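Local coordinates for protein GTPase HflX (Sulfolobus solfataricus P2, PDB 2QTF) that hydrolyses GTP, for which it is specific, and associates with the 50S ribosomal subunit, possibly acting in protein synthesis or ribosome biogenesis, at residues Gly186-Gly191 and Gly235-Ile240; Ala260-Ile265 and Leu296-Lys301; Thr251-Lys256 and Arg286-Ser291; Ile61-Leu66 and Leu84-Leu89. All blocks are in the same frame, centred on the assembly; numbering follows the deposited sequence.

Interaction 1 of 4, residues Gly186-Gly191 and Gly235-Ile240. With SO4 (sulfate ion), chain F; ACT (acetate ion), chain H.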
loop_
_atom_site.group_PDB
_atom_site.type_symbol
_atom_site.label_atom_id
_atom_site.label_comp_id
_atom_site.label_asym_id
_atom_site.label_seq_id
_atom_site.Cartn_x
_atom_site.Cartn_y
_atom_site.Cartn_z
ATOM N N GLY A 186 4.040 -5.267 5.611
ATOM C CA GLY A 186 3.250 -4.940 6.791
ATOM C C GLY A 186 1.956 -4.233 6.422
ATOM O O GLY A 186 1.843 -3.672 5.315
ATOM N N TYR A 187 1.045 -4.091 7.395
ATOM C CA TYR A 187 -0.181 -3.377 7.098
ATOM C C TYR A 187 -0.002 -1.900 6.832
ATOM O O TYR A 187 0.898 -1.260 7.354
ATOM C CB TYR A 187 -1.127 -3.486 8.299
ATOM C CG TYR A 187 -1.962 -4.721 8.092
ATOM C CD1 TYR A 187 -1.549 -5.964 8.634
ATOM C CD2 TYR A 187 -3.124 -4.648 7.282
ATOM C CE1 TYR A 187 -2.328 -7.162 8.425
ATOM C CE2 TYR A 187 -3.863 -5.847 6.994
ATOM C CZ TYR A 187 -3.496 -7.026 7.625
ATOM O OH TYR A 187 -4.250 -8.099 7.374
ATOM N N THR A 188 -0.953 -1.339 6.097
ATOM C CA THR A 188 -1.086 0.062 5.969
ATOM C C THR A 188 -1.016 0.747 7.342
ATOM O O THR A 188 -1.587 0.291 8.337
ATOM C CB THR A 188 -2.506 0.352 5.337
ATOM O OG1 THR A 188 -2.528 -0.341 4.110
ATOM C CG2 THR A 188 -2.728 1.804 5.102
ATOM N N ASN A 189 -0.309 1.860 7.362
ATOM C CA ASN A 189 -0.200 2.689 8.539
ATOM C C ASN A 189 0.609 2.031 9.681
ATOM O O ASN A 189 0.489 2.386 10.855
ATOM C CB ASN A 189 -1.604 3.067 9.017
ATOM C CG ASN A 189 -1.636 4.371 9.608
ATOM O OD1 ASN A 189 -0.785 5.222 9.319
ATOM N ND2 ASN A 189 -2.598 4.578 10.499
ATOM N N SER A 190 1.454 1.080 9.317
ATOM C CA SER A 190 2.327 0.472 10.387
ATOM C C SER A 190 3.672 1.276 10.454
ATOM O O SER A 190 4.495 1.105 11.364
ATOM C CB SER A 190 2.544 -0.983 10.042
ATOM O OG SER A 190 3.211 -1.055 8.758
ATOM N N GLY A 191 3.860 2.176 9.498
ATOM C CA GLY A 191 5.144 2.960 9.420
ATOM C C GLY A 191 6.137 2.435 8.395
ATOM O O GLY A 191 7.346 2.781 8.428
ATOM N N GLY A 235 1.827 -2.729 0.837
ATOM C CA GLY A 235 1.360 -3.149 2.155
ATOM C C GLY A 235 0.258 -4.192 2.086
ATOM O O GLY A 235 -0.309 -4.404 0.987
ATOM N N PHE A 236 -0.033 -4.859 3.222
ATOM C CA PHE A 236 -1.260 -5.639 3.417
ATOM C C PHE A 236 -2.355 -4.555 3.583
ATOM O O PHE A 236 -2.205 -3.601 4.352
ATOM C CB PHE A 236 -1.167 -6.438 4.722
ATOM C CG PHE A 236 0.041 -7.321 4.803
ATOM C CD1 PHE A 236 0.460 -8.044 3.717
ATOM C CD2 PHE A 236 0.739 -7.430 6.006
ATOM C CE1 PHE A 236 1.592 -8.985 3.793
ATOM C CE2 PHE A 236 1.906 -8.252 6.089
ATOM C CZ PHE A 236 2.309 -9.044 4.973
ATOM N N ILE A 237 -3.421 -4.677 2.791
ATOM C CA ILE A 237 -4.426 -3.616 2.704
ATOM C C ILE A 237 -5.683 -4.229 3.385
ATOM O O ILE A 237 -5.985 -5.398 3.176
ATOM C CB ILE A 237 -4.819 -3.296 1.197
ATOM C CG1 ILE A 237 -3.632 -2.832 0.243
ATOM C CG2 ILE A 237 -5.940 -2.247 1.143
ATOM C CD1 ILE A 237 -3.073 -1.559 0.566
ATOM N N ARG A 238 -6.378 -3.438 4.171
ATOM C CA ARG A 238 -7.582 -3.909 4.857
ATOM C C ARG A 238 -8.805 -3.730 3.954
ATOM O O ARG A 238 -8.862 -2.774 3.213
ATOM C CB ARG A 238 -7.766 -3.131 6.166
ATOM C CG ARG A 238 -6.540 -3.365 7.175
ATOM C CD ARG A 238 -6.614 -2.422 8.357
ATOM N NE ARG A 238 -5.591 -2.778 9.368
ATOM C CZ ARG A 238 -4.446 -2.089 9.484
ATOM N NH1 ARG A 238 -4.191 -1.114 8.590
ATOM N NH2 ARG A 238 -3.565 -2.383 10.440
ATOM N N GLY A 239 -9.741 -4.666 3.918
ATOM C CA GLY A 239 -10.978 -4.295 3.155
ATOM C C GLY A 239 -10.756 -4.194 1.648
ATOM O O GLY A 239 -11.283 -3.271 0.998
ATOM N N ILE A 240 -10.023 -5.119 1.047
ATOM C CA ILE A 240 -9.737 -4.899 -0.415
ATOM C C ILE A 240 -11.047 -5.191 -1.209
ATOM O O ILE A 240 -11.631 -6.261 -1.025
ATOM C CB ILE A 240 -8.687 -5.832 -0.860
ATOM C CG1 ILE A 240 -7.414 -5.480 -0.055
ATOM C CG2 ILE A 240 -8.331 -5.618 -2.401
ATOM C CD1 ILE A 240 -6.322 -6.556 -0.180
HETATM S S SO4 F . 2.655 2.811 5.938
HETATM O O1 SO4 F . 3.662 3.212 4.974
HETATM O O2 SO4 F . 2.785 3.519 7.196
HETATM O O3 SO4 F . 2.832 1.482 6.503
HETATM O O4 SO4 F . 1.287 3.021 5.404
HETATM C C ACT H . 0.429 0.454 1.614
HETATM O O ACT H . 1.379 0.012 0.824
HETATM O OXT ACT H . 0.170 -0.116 2.748
HETATM C CH3 ACT H . -0.410 1.647 1.137
HETATM O O HOH W 1 -1.114 -1.217 10.904
HETATM O O HOH W 2 -5.468 -0.727 4.243
#
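The carbonyl oxygen of Thr188 is gripped twice: Arg238 NH1 donates to it over 3.0 Å, nearly straight at 166°, and a water that donates to the same oxygen accepts from Arg238 NH2. Both partners sit at the edge of the guanidinium, in its plane, as suits a group whose N-H bonds all point outward in that plane. Tyr187 CD2 lies over the centre of one face of the guanidinium, whose plane is 30° from the ring, and Glu15 forms a salt bridge with NH1. The chain, extended from CG to NE, runs past the CD2-CE2 side of that ring to bring the guanidinium to Thr188 O. Two backbone bonds join the loops: Phe236 N gives to Gly186 O (3.1 Å), and Thr188 N gives to Phe236 O (3.1 Å). Phe236 CB stands almost over the centre of the Tyr187 ring, 3.5 Å from its centroid, while the Phe236 ring turns an edge toward that ring in a T-shaped pair, planes at 65°. With CG beside its own backbone N, Phe236 can also lie against Gly186, whose backbone angles would jam a CB against the preceding carbonyl. Next to this seam a sulfate accepts from Asn189 N (2.8 Å) and Gly191 N (2.9 Å), with Lys192 and Thr193 completing its shell; an acetate accepts from Gly235 N (2.8 Å). Backbone amides wrapped round an anion in a glycine-rich strand-loop-helix turn are the hallmark of the P-loop, here probably holding sulfate where GTP phosphate would lie, beside the loop that starts at Gly235, the last residue of a probable DxxG motif.

Interaction 2 of 4, residues Ala260-Ile265 and Leu296-Lys301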
loop_
_atom_site.group_PDB
_atom_site.type_symbol
_atom_site.label_atom_id
_atom_site.label_comp_id
_atom_site.label_asym_id
_atom_site.label_seq_id
_atom_site.Cartn_x
_atom_site.Cartn_y
_atom_site.Cartn_z
ATOM N N ALA A 260 15.168 -11.522 1.908
ATOM C CA ALA A 260 14.599 -11.501 3.288
ATOM C C ALA A 260 13.545 -10.405 3.394
ATOM O O ALA A 260 13.457 -9.611 2.482
ATOM C CB ALA A 260 15.756 -11.182 4.357
ATOM N N LEU A 261 12.832 -10.327 4.522
ATOM C CA LEU A 261 11.788 -9.284 4.670
ATOM C C LEU A 261 11.918 -8.681 6.034
ATOM O O LEU A 261 12.350 -9.361 7.042
ATOM C CB LEU A 261 10.379 -9.940 4.620
ATOM C CG LEU A 261 9.962 -10.659 3.340
ATOM C CD1 LEU A 261 8.575 -11.384 3.526
ATOM C CD2 LEU A 261 10.037 -9.792 2.099
ATOM N N ILE A 262 11.492 -7.447 6.097
ATOM C CA ILE A 262 11.281 -6.778 7.378
ATOM C C ILE A 262 9.783 -6.636 7.489
ATOM O O ILE A 262 9.197 -5.991 6.640
ATOM C CB ILE A 262 11.914 -5.358 7.393
ATOM C CG1 ILE A 262 13.491 -5.492 7.269
ATOM C CG2 ILE A 262 11.367 -4.487 8.600
ATOM C CD1 ILE A 262 14.273 -4.094 7.008
ATOM N N LEU A 263 9.196 -7.197 8.575
ATOM C CA LEU A 263 7.777 -7.073 8.863
ATOM C C LEU A 263 7.545 -6.057 9.915
ATOM O O LEU A 263 8.036 -6.142 11.057
ATOM C CB LEU A 263 7.164 -8.399 9.353
ATOM C CG LEU A 263 5.705 -8.374 9.806
ATOM C CD1 LEU A 263 4.741 -8.145 8.608
ATOM C CD2 LEU A 263 5.376 -9.827 10.436
ATOM N N VAL A 264 6.792 -5.069 9.521
ATOM C CA VAL A 264 6.585 -3.892 10.356
ATOM C C VAL A 264 5.246 -4.028 11.067
ATOM O O VAL A 264 4.222 -4.352 10.416
ATOM C CB VAL A 264 6.643 -2.535 9.565
ATOM C CG1 VAL A 264 6.671 -1.342 10.480
ATOM C CG2 VAL A 264 7.874 -2.417 8.595
ATOM N N ILE A 265 5.236 -3.795 12.370
ATOM C CA ILE A 265 4.000 -4.034 13.241
ATOM C C ILE A 265 3.791 -2.820 14.083
ATOM O O ILE A 265 4.759 -2.340 14.739
ATOM C CB ILE A 265 4.151 -5.278 14.175
ATOM C CG1 ILE A 265 4.519 -6.502 13.322
ATOM C CG2 ILE A 265 2.800 -5.542 14.927
ATOM C CD1 ILE A 265 3.266 -7.025 12.356
ATOM N N LEU A 296 12.854 -10.216 9.694
ATOM C CA LEU A 296 13.173 -9.391 10.830
ATOM C C LEU A 296 11.894 -8.646 11.167
ATOM O O LEU A 296 11.402 -7.864 10.343
ATOM C CB LEU A 296 14.228 -8.349 10.398
ATOM C CG LEU A 296 14.605 -7.241 11.417
ATOM C CD1 LEU A 296 15.051 -7.802 12.797
ATOM C CD2 LEU A 296 15.777 -6.260 10.837
ATOM N N VAL A 297 11.363 -8.790 12.364
ATOM C CA VAL A 297 10.104 -8.154 12.698
ATOM C C VAL A 297 10.466 -6.884 13.420
ATOM O O VAL A 297 11.286 -6.898 14.381
ATOM C CB VAL A 297 9.153 -9.062 13.646
ATOM C CG1 VAL A 297 7.879 -8.286 13.958
ATOM C CG2 VAL A 297 8.906 -10.456 13.021
ATOM N N THR A 298 9.895 -5.752 12.976
ATOM C CA THR A 298 10.167 -4.546 13.701
ATOM C C THR A 298 8.860 -4.029 14.315
ATOM O O THR A 298 7.957 -3.610 13.602
ATOM C CB THR A 298 10.817 -3.423 12.834
ATOM O OG1 THR A 298 9.913 -3.039 11.802
ATOM C CG2 THR A 298 12.133 -3.867 12.200
ATOM N N LEU A 299 8.822 -4.027 15.628
ATOM C CA LEU A 299 7.746 -3.432 16.376
ATOM C C LEU A 299 7.938 -1.923 16.458
ATOM O O LEU A 299 8.809 -1.424 17.165
ATOM C CB LEU A 299 7.714 -4.118 17.788
ATOM C CG LEU A 299 6.585 -3.820 18.716
ATOM C CD1 LEU A 299 5.207 -4.113 17.875
ATOM C CD2 LEU A 299 6.757 -4.737 19.961
ATOM N N ASN A 300 7.154 -1.206 15.652
ATOM C CA ASN A 300 7.355 0.188 15.369
ATOM C C ASN A 300 6.404 1.094 16.177
ATOM O O ASN A 300 5.490 0.565 16.836
ATOM C CB ASN A 300 7.118 0.415 13.856
ATOM C CG ASN A 300 7.606 1.787 13.376
ATOM O OD1 ASN A 300 8.594 2.358 13.860
ATOM N ND2 ASN A 300 6.886 2.354 12.439
ATOM N N LYS A 301 6.701 2.402 16.154
ATOM C CA LYS A 301 5.931 3.507 16.767
ATOM C C LYS A 301 5.970 3.396 18.276
ATOM O O LYS A 301 5.022 3.847 18.961
ATOM C CB LYS A 301 4.467 3.468 16.284
ATOM C CG LYS A 301 4.313 3.537 14.815
ATOM C CD LYS A 301 2.807 3.833 14.486
ATOM C CE LYS A 301 2.636 3.834 13.013
ATOM N NZ LYS A 301 1.275 4.374 12.579
#
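Asn300 meets strand 260-265 first through its CB, which rests 3.7 Å from Ile265 O and 3.8 Å from Val264 CG1. With CG anti to the backbone N (chi1 -167°), the side chain runs alongside that of Val264, pointing the same way, and ND2 still brushes Val264 CG1 before reaching its main partner, Ser190 O of the P-loop. The other branch, OD1, accepts from Ala335 N. An amide suits this place because it donates at one branch and accepts at the other. Below CB, the backbone N of Asn300 gives to Ile265 O at 2.8 Å and 167°, the last of five regular parallel-strand bonds that begin at Leu296 N and Leu261 O. The two strands are neighbours in the mixed sheet of the G domain, linked by helix 271-288 in a beta-alpha-beta crossover, and Asn300 and Lys301 open the NKxD sequence inferred to bind GTP. Side chains alternate between the two faces. On the face of Val297 and Leu299, Ile265 CG1 meets Val297 CG1 at 3.9 Å and its CB meets Leu299 CD1 at 4.0 Å; Leu274 and Leu278 of the crossover helix pack on Ile265 too. On the face of Ile262 and Val264, Ile262 CG2 touches Thr298 CG2 at 3.7 Å, near Leu195 of helix 192-200. The beta-branched Ile262, Val264, Ile265, Val297 and Thr298 favour extended backbones, and their apolar branches fill the faces. Thr298 turns its hydroxyl between backbone N and carbonyl carbon (chi1 63°), and OG1, buried without a polar partner in the model, lies 3.9 Å from Val264 CG2.

Interaction 3 of 4, residues Thr251-Lys256 and Arg286-Ser291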
loop_
_atom_site.group_PDB
_atom_site.type_symbol
_atom_site.label_atom_id
_atom_site.label_comp_id
_atom_site.label_asym_id
_atom_site.label_seq_id
_atom_site.Cartn_x
_atom_site.Cartn_y
_atom_site.Cartn_z
ATOM N N THR A 251 0.501 -8.397 -7.186
ATOM C CA THR A 251 1.491 -7.367 -6.804
ATOM C C THR A 251 2.211 -7.747 -5.472
ATOM O O THR A 251 3.420 -7.571 -5.359
ATOM C CB THR A 251 0.761 -5.965 -6.612
ATOM O OG1 THR A 251 0.140 -5.643 -7.838
ATOM C CG2 THR A 251 1.775 -4.787 -6.231
ATOM N N LEU A 252 1.451 -8.125 -4.452
ATOM C CA LEU A 252 2.036 -8.446 -3.185
ATOM C C LEU A 252 2.943 -9.676 -3.313
ATOM O O LEU A 252 4.036 -9.745 -2.660
ATOM C CB LEU A 252 0.886 -8.717 -2.126
ATOM C CG LEU A 252 1.379 -9.156 -0.710
ATOM C CD1 LEU A 252 2.260 -8.046 0.020
ATOM C CD2 LEU A 252 0.159 -9.637 0.163
ATOM N N SER A 253 2.539 -10.662 -4.139
ATOM C CA SER A 253 3.389 -11.876 -4.333
ATOM C C SER A 253 4.788 -11.623 -4.846
ATOM O O SER A 253 5.683 -12.522 -4.758
ATOM C CB SER A 253 2.656 -12.873 -5.295
ATOM O OG SER A 253 1.512 -13.341 -4.567
ATOM N N GLU A 254 5.048 -10.432 -5.408
ATOM C CA GLU A 254 6.415 -10.041 -5.744
ATOM C C GLU A 254 7.326 -10.013 -4.482
ATOM O O GLU A 254 8.568 -9.916 -4.605
ATOM C CB GLU A 254 6.516 -8.702 -6.393
ATOM C CG GLU A 254 5.722 -8.610 -7.778
ATOM C CD GLU A 254 5.755 -7.252 -8.419
ATOM O OE1 GLU A 254 6.551 -6.357 -8.004
ATOM O OE2 GLU A 254 5.009 -7.081 -9.448
ATOM N N ALA A 255 6.757 -10.060 -3.302
ATOM C CA ALA A 255 7.609 -10.014 -2.107
ATOM C C ALA A 255 8.491 -11.271 -2.080
ATOM O O ALA A 255 9.517 -11.301 -1.453
ATOM C CB ALA A 255 6.776 -10.003 -0.887
ATOM N N LYS A 256 8.064 -12.342 -2.746
ATOM C CA LYS A 256 8.917 -13.525 -2.714
ATOM C C LYS A 256 10.200 -13.370 -3.560
ATOM O O LYS A 256 11.100 -14.220 -3.530
ATOM C CB LYS A 256 8.046 -14.772 -3.007
ATOM C CG LYS A 256 7.615 -14.866 -4.406
ATOM C CD LYS A 256 6.713 -16.141 -4.525
ATOM C CE LYS A 256 5.261 -15.807 -4.503
ATOM N NZ LYS A 256 4.488 -16.752 -5.398
ATOM N N ARG A 286 2.254 -16.712 4.149
ATOM C CA ARG A 286 2.194 -18.188 3.804
ATOM C C ARG A 286 1.399 -18.383 2.517
ATOM O O ARG A 286 1.780 -19.141 1.651
ATOM C CB ARG A 286 1.502 -18.981 4.971
ATOM C CG ARG A 286 1.192 -20.501 4.615
ATOM C CD ARG A 286 0.846 -21.409 5.864
ATOM N NE ARG A 286 0.772 -22.887 5.514
ATOM C CZ ARG A 286 -0.346 -23.637 5.281
ATOM N NH1 ARG A 286 -1.568 -23.129 5.283
ATOM N NH2 ARG A 286 -0.262 -24.936 5.030
ATOM N N GLU A 287 0.268 -17.692 2.356
ATOM C CA GLU A 287 -0.610 -18.018 1.251
ATOM C C GLU A 287 -0.059 -17.520 -0.050
ATOM O O GLU A 287 -0.428 -18.029 -1.113
ATOM C CB GLU A 287 -2.020 -17.454 1.448
ATOM C CG GLU A 287 -2.873 -18.140 2.593
ATOM C CD GLU A 287 -2.996 -19.672 2.403
ATOM O OE1 GLU A 287 -3.221 -20.127 1.274
ATOM O OE2 GLU A 287 -2.804 -20.383 3.380
ATOM N N ILE A 288 0.733 -16.435 0.006
ATOM C CA ILE A 288 1.317 -15.941 -1.269
ATOM C C ILE A 288 2.627 -16.743 -1.597
ATOM O O ILE A 288 3.217 -16.581 -2.656
ATOM C CB ILE A 288 1.634 -14.426 -1.256
ATOM C CG1 ILE A 288 2.680 -14.105 -0.178
ATOM C CG2 ILE A 288 0.376 -13.593 -1.090
ATOM C CD1 ILE A 288 3.160 -12.661 -0.187
ATOM N N GLY A 289 3.097 -17.576 -0.688
ATOM C CA GLY A 289 4.148 -18.508 -1.100
ATOM C C GLY A 289 5.512 -18.021 -0.565
ATOM O O GLY A 289 6.570 -18.522 -1.021
ATOM N N VAL A 290 5.492 -17.090 0.407
ATOM C CA VAL A 290 6.727 -16.813 1.231
ATOM C C VAL A 290 7.105 -17.991 2.171
ATOM O O VAL A 290 6.390 -18.314 3.144
ATOM C CB VAL A 290 6.655 -15.492 2.049
ATOM C CG1 VAL A 290 7.957 -15.352 2.970
ATOM C CG2 VAL A 290 6.477 -14.308 1.041
ATOM N N SER A 291 8.268 -18.546 1.910
ATOM C CA SER A 291 8.707 -19.758 2.588
ATOM C C SER A 291 10.233 -19.702 2.827
ATOM O O SER A 291 10.982 -19.397 1.879
ATOM C CB SER A 291 8.351 -20.959 1.658
ATOM O OG SER A 291 8.817 -22.166 2.253
#
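Ile288 lies against Leu252 where the last turn of helix 271-288 meets the end of helix 245-253, both in the G domain. Its own helix closes in a Schellman motif: Gly289 takes a positive phi that a CB would make crowded, which explains the glycine, and the chain then turns off toward Val290. The apolar contact is carried by Ile288, whose CG1 is tucked between backbone N and carbonyl carbon (chi1 62°). That rotation sends CD1 to within 4.0 Å of Leu252 CG, the two side chains crossing at about a right angle, while CG2 approaches Leu252 CD2 at 4.2 Å. Leu252 also touches Val234 and Phe236. Branched aliphatic side chains suit both positions because each offers two methyl-bearing arms to its neighbours. An alanine in place of Ile288 is likely to open a gap beside Leu252, with CD1 and CG2 gone. More loosely, Lys256 CB comes 4.4 Å from Val290 CG2 at the exposed margin. The polar-to-apolar contacts come from the short side chain of Ser253. Its hydroxyl is hydrogen-bonded to Phe249 O, one turn back, and its OG rests 3.5 Å from Ile288 CB and 3.7 Å from Ile288 CG2.

Interaction 4 of 4, residues Ile61-Leu66 and Leu84-Leu89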
loop_
_atom_site.group_PDB
_atom_site.type_symbol
_atom_site.label_atom_id
_atom_site.label_comp_id
_atom_site.label_asym_id
_atom_site.label_seq_id
_atom_site.Cartn_x
_atom_site.Cartn_y
_atom_site.Cartn_z
ATOM N N ILE A 61 -9.726 12.976 -4.696
ATOM C CA ILE A 61 -9.816 11.594 -4.290
ATOM C C ILE A 61 -11.027 11.414 -3.376
ATOM O O ILE A 61 -11.148 12.125 -2.384
ATOM C CB ILE A 61 -8.484 11.111 -3.561
ATOM C CG1 ILE A 61 -7.290 11.293 -4.535
ATOM C CG2 ILE A 61 -8.612 9.604 -3.128
ATOM C CD1 ILE A 61 -5.920 11.070 -3.841
ATOM N N ILE A 62 -11.901 10.485 -3.742
ATOM C CA ILE A 62 -13.105 10.218 -2.950
ATOM C C ILE A 62 -12.990 8.810 -2.389
ATOM O O ILE A 62 -12.880 7.836 -3.118
ATOM C CB ILE A 62 -14.357 10.460 -3.799
ATOM C CG1 ILE A 62 -14.458 12.005 -4.184
ATOM C CG2 ILE A 62 -15.583 10.006 -3.000
ATOM C CD1 ILE A 62 -15.384 12.226 -5.370
ATOM N N PHE A 63 -12.926 8.695 -1.072
ATOM C CA PHE A 63 -12.763 7.388 -0.511
ATOM C C PHE A 63 -14.091 6.654 -0.400
ATOM O O PHE A 63 -14.535 6.436 0.696
ATOM C CB PHE A 63 -11.996 7.462 0.826
ATOM C CG PHE A 63 -11.303 6.167 1.186
ATOM C CD1 PHE A 63 -10.186 5.708 0.467
ATOM C CD2 PHE A 63 -11.821 5.356 2.211
ATOM C CE1 PHE A 63 -9.573 4.467 0.835
ATOM C CE2 PHE A 63 -11.213 4.150 2.599
ATOM C CZ PHE A 63 -10.096 3.701 1.927
ATOM N N GLU A 64 -14.665 6.242 -1.530
ATOM C CA GLU A 64 -15.929 5.517 -1.622
ATOM C C GLU A 64 -15.868 4.889 -2.989
ATOM O O GLU A 64 -15.021 5.270 -3.802
ATOM C CB GLU A 64 -17.110 6.521 -1.662
ATOM C CG GLU A 64 -18.144 6.370 -0.537
ATOM C CD GLU A 64 -18.698 4.954 -0.340
ATOM O OE1 GLU A 64 -19.260 4.723 0.765
ATOM O OE2 GLU A 64 -18.578 4.073 -1.245
ATOM N N GLN A 65 -16.820 4.045 -3.338
ATOM C CA GLN A 65 -16.909 3.630 -4.679
ATOM C C GLN A 65 -17.914 4.509 -5.415
ATOM O O GLN A 65 -19.119 4.500 -5.037
ATOM C CB GLN A 65 -17.245 2.128 -4.732
ATOM C CG GLN A 65 -17.293 1.553 -6.130
ATOM C CD GLN A 65 -17.550 0.028 -6.141
ATOM O OE1 GLN A 65 -17.268 -0.671 -5.145
ATOM N NE2 GLN A 65 -18.109 -0.486 -7.275
ATOM N N LEU A 66 -17.487 5.197 -6.478
ATOM C CA LEU A 66 -18.369 6.138 -7.273
ATOM C C LEU A 66 -19.136 5.361 -8.294
ATOM O O LEU A 66 -18.612 4.428 -8.887
ATOM C CB LEU A 66 -17.600 7.288 -8.035
ATOM C CG LEU A 66 -16.951 8.334 -7.192
ATOM C CD1 LEU A 66 -16.121 9.356 -8.015
ATOM C CD2 LEU A 66 -18.016 9.022 -6.217
ATOM N N LEU A 84 -9.958 10.018 -8.456
ATOM C CA LEU A 84 -9.756 8.603 -8.104
ATOM C C LEU A 84 -10.856 8.349 -7.105
ATOM O O LEU A 84 -10.952 9.088 -6.140
ATOM C CB LEU A 84 -8.415 8.432 -7.372
ATOM C CG LEU A 84 -7.189 8.784 -8.273
ATOM C CD1 LEU A 84 -5.837 8.669 -7.378
ATOM C CD2 LEU A 84 -7.194 7.870 -9.531
ATOM N N ASP A 85 -11.588 7.237 -7.260
ATOM C CA ASP A 85 -12.392 6.761 -6.142
ATOM C C ASP A 85 -11.562 5.680 -5.390
ATOM O O ASP A 85 -10.337 5.517 -5.615
ATOM C CB ASP A 85 -13.791 6.277 -6.604
ATOM C CG ASP A 85 -13.776 4.918 -7.311
ATOM O OD1 ASP A 85 -12.655 4.465 -7.706
ATOM O OD2 ASP A 85 -14.885 4.353 -7.511
ATOM N N LYS A 86 -12.214 4.915 -4.509
ATOM C CA LYS A 86 -11.413 4.028 -3.655
ATOM C C LYS A 86 -10.756 2.893 -4.458
ATOM O O LYS A 86 -9.610 2.528 -4.171
ATOM C CB LYS A 86 -12.309 3.311 -2.620
ATOM C CG LYS A 86 -11.484 2.325 -1.758
ATOM C CD LYS A 86 -12.457 1.771 -0.652
ATOM C CE LYS A 86 -11.777 0.643 0.120
ATOM N NZ LYS A 86 -12.785 -0.391 0.749
ATOM N N ILE A 87 -11.462 2.411 -5.453
ATOM C CA ILE A 87 -10.933 1.380 -6.370
ATOM C C ILE A 87 -9.750 1.909 -7.178
ATOM O O ILE A 87 -8.747 1.274 -7.217
ATOM C CB ILE A 87 -12.037 0.735 -7.246
ATOM C CG1 ILE A 87 -12.992 -0.009 -6.279
ATOM C CG2 ILE A 87 -11.472 -0.092 -8.397
ATOM C CD1 ILE A 87 -13.666 -1.084 -6.804
ATOM N N LEU A 88 -9.923 3.016 -7.859
ATOM C CA LEU A 88 -8.847 3.568 -8.683
ATOM C C LEU A 88 -7.655 4.002 -7.799
ATOM O O LEU A 88 -6.498 3.877 -8.231
ATOM C CB LEU A 88 -9.396 4.746 -9.518
ATOM C CG LEU A 88 -10.375 4.382 -10.676
ATOM C CD1 LEU A 88 -10.677 5.688 -11.490
ATOM C CD2 LEU A 88 -9.811 3.268 -11.539
ATOM N N LEU A 89 -7.895 4.459 -6.579
ATOM C CA LEU A 89 -6.797 4.810 -5.684
ATOM C C LEU A 89 -5.962 3.577 -5.363
ATOM O O LEU A 89 -4.707 3.600 -5.332
ATOM C CB LEU A 89 -7.328 5.502 -4.368
ATOM C CG LEU A 89 -6.279 5.693 -3.212
ATOM C CD1 LEU A 89 -5.285 6.740 -3.608
ATOM C CD2 LEU A 89 -6.860 6.053 -1.773
#
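Strand 59-62 and strand 82-84 run parallel where Ile61 bridges Leu84, and Ile62 N gives to Leu84 O at 2.9 Å and 166°. Beyond this the backbones change character: the first bends through an inverse gamma turn centred on Phe63, the second enters helix 86-97. Lys86 N is held by Glu64 O (2.9 Å), reached from above the carbonyl plane. Ile61 and Leu84 lie side by side on one face of the parallel sheet of the N-terminal alpha/beta domain, Ile61 CG1 to Leu84 CD1 4.1 Å, and Leu89 crosses Ile61 from the helix. The Phe63 ring is met by the extended methylenes of Lys86 over one face, CD 4.2 Å from the centroid, while Leu89 CD2 sits at its edge, 4.0 Å from Phe63 CD1. A long lysine suits this, greasy along its shaft and charged at NZ, which bonds to Gly239 O. Asp85 is the N-cap. Its CG turns between backbone N and carbonyl carbon (chi1 75°), so that OD1 accepts from Leu88 N at 3.1 Å, straight at 179°. OD2 uses its anti lone pair for Leu66 N (2.9 Å) and also bonds to Tyr114 OH of helix 101-121. A leucine in place of Asp85 would probably leave Leu88 N without its cap and Leu66 N and Tyr114 without their common partner, loosening the loop from the helix start. Three donors around a buried carboxylate at a helix N-terminus would be expected to favour its ionised form, the charge offset by the helix dipole.

Three of the contacts lie in the G domain; interactions 1 and 2 hold residues of the inferred GTP site, while interaction 3 lies beside it without touching the P-loop residues. Interactions 1 and 2, their centres about 13 Å apart, meet at Asn189 O and Lys301 NZ (2.7 Å) and at Ser190 O and Asn300 ND2 (2.9 Å). Interaction 3, centred about 15 Å from interaction 1 and about 16 Å from interaction 2, is linked to them by Phe236 CD1 and Leu252 CD2 (3.9 Å) and by Leu261 CD1 and Val290 CG1 (4.1 Å). Interaction 4, in the N-terminal domain, touches interaction 1 where Lys86 NZ approaches Gly239 O at 3.3 Å, a probable interdomain hydrogen bond.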